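Local structure of Lys-gingipain W83 (Porphyromonas gingivalis, 4ITC) at residues 101-104 and 105-108. The protein cleaves peptide bonds after lysine as a secreted cysteine protease, this chain being its K1 cleaved adhesin domain, a calcium-binding beta sandwich. Sequence-based numbering, arbitrary orientation.
Sequences GNDA and SNFT
Asn106 reaches back to Asp103 with its side-chain carbonyl while its own backbone NH is taken by the same residue, so the two are joined twice round a short 3-10 turn. Asn106 OD1 accepts from Asp103 N at 3.0 Å, in the plane of the amide and on a lone pair, whereas Asn106 N gives its hydrogen to Asp103 O, also at 3.0 Å, from well above that carbonyl plane. With CG anti to its carbonyl carbon (chi1 -62°), the Asn106 amide turns back toward the chain of Gly101 and Asp103, where its OD1 also lies 3.2 Å from Gly101 C. Glycine, with no side chain, lets OD1 come this close to its carbonyl carbon. Asparagine suits the other side: it has a short arm ending in a carbonyl acceptor.

One residue on, Phe107 N bonds to Ala104 O at 3.1 Å, a second i to i+3 link that continues the turn. Asp103 O meets the Phe107 ring obliquely, 3.2 Å from CD2, and the ring carries CZ on towards Asn102 CA. Its hydrophobic bulk is buried against Tyr148, Ala150, Ile65 and Tyr96 of the neighbouring strands, tying the loop between strands 92-98 and 109-115 to the sheet. The methyl of Ala104 packs on Tyr63.

The Asp103 carboxylate turns to another task: its OD1 forms a salt bridge with Lys17, whose NZ also bonds to Asn102 O. The chemistry implies a division of labour: the Asn106 side-chain carbonyl, taking Asp103 N, and the NH groups of Asn106 and Phe107 fix the turn, Phe107 supplies its apolar footing on the sheet, and the Asp103 charge, probably balanced by Lys17, links it to strand 17-20.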
loop_
_atom_site.group_PDB
_atom_site.type_symbol
_atom_site.label_atom_id
_atom_site.label_comp_id
_atom_site.label_asym_id
_atom_site.label_seq_id
_atom_site.Cartn_x
_atom_site.Cartn_y
_atom_site.Cartn_z
ATOM N N GLY A 101 -2.648 1.930 -19.387
ATOM C CA GLY A 101 -1.251 1.766 -19.052
ATOM C C GLY A 101 -0.943 1.769 -17.566
ATOM O O GLY A 101 -1.815 1.780 -16.733
ATOM N N ASN A 102 0.349 1.698 -17.277
ATOM C CA ASN A 102 0.839 1.661 -15.906
ATOM C C ASN A 102 1.717 2.837 -15.519
ATOM O O ASN A 102 2.558 2.712 -14.618
ATOM C CB ASN A 102 1.490 0.323 -15.574
ATOM C CG ASN A 102 2.747 0.050 -16.349
ATOM O OD1 ASN A 102 3.317 -1.056 -16.209
ATOM N ND2 ASN A 102 3.176 0.980 -17.166
ATOM N N ASP A 103 1.501 3.983 -16.155
ATOM C CA ASP A 103 2.181 5.176 -15.714
ATOM C C ASP A 103 1.307 5.846 -14.639
ATOM O O ASP A 103 0.114 5.593 -14.568
ATOM C CB ASP A 103 2.425 6.121 -16.898
ATOM C CG ASP A 103 3.587 5.669 -17.782
ATOM O OD1 ASP A 103 4.341 4.723 -17.444
ATOM O OD2 ASP A 103 3.795 6.328 -18.830
ATOM N N ALA A 104 1.879 6.703 -13.803
ATOM C CA ALA A 104 1.102 7.409 -12.789
ATOM C C ALA A 104 -0.146 8.057 -13.359
ATOM O O ALA A 104 -1.215 8.017 -12.753
ATOM C CB ALA A 104 1.936 8.466 -12.062
ATOM N N SER A 105 0.000 8.705 -14.502
ATOM C CA SER A 105 -1.107 9.423 -15.116
ATOM C C SER A 105 -2.273 8.564 -15.581
ATOM O O SER A 105 -3.369 9.093 -15.795
ATOM C CB SER A 105 -0.596 10.222 -16.303
ATOM O OG SER A 105 -0.046 9.353 -17.289
ATOM N N ASN A 106 -2.052 7.257 -15.715
ATOM C CA ASN A 106 -3.119 6.303 -16.062
ATOM C C ASN A 106 -4.016 5.918 -14.900
ATOM O O ASN A 106 -5.056 5.284 -15.116
ATOM C CB ASN A 106 -2.502 5.030 -16.642
ATOM C CG ASN A 106 -1.738 5.299 -17.913
ATOM O OD1 ASN A 106 -0.584 4.908 -18.059
ATOM N ND2 ASN A 106 -2.387 5.977 -18.846
ATOM N N PHE A 107 -3.619 6.272 -13.677
ATOM C CA PHE A 107 -4.382 5.882 -12.493
ATOM C C PHE A 107 -5.260 7.013 -12.019
ATOM O O PHE A 107 -4.826 7.850 -11.268
ATOM C CB PHE A 107 -3.419 5.425 -11.395
ATOM C CG PHE A 107 -2.740 4.147 -11.764
ATOM C CD1 PHE A 107 -3.446 2.947 -11.792
ATOM C CD2 PHE A 107 -1.415 4.148 -12.190
ATOM C CE1 PHE A 107 -2.825 1.769 -12.187
ATOM C CE2 PHE A 107 -0.804 2.975 -12.588
ATOM C CZ PHE A 107 -1.510 1.786 -12.562
ATOM N N THR A 108 -6.480 7.056 -12.527
ATOM C CA THR A 108 -7.376 8.143 -12.155
ATOM C C THR A 108 -8.668 7.674 -11.478
ATOM O O THR A 108 -9.320 8.465 -10.765
ATOM C CB THR A 108 -7.737 8.972 -13.400
ATOM O OG1 THR A 108 -8.277 8.118 -14.410
ATOM C CG2 THR A 108 -6.462 9.655 -13.960
#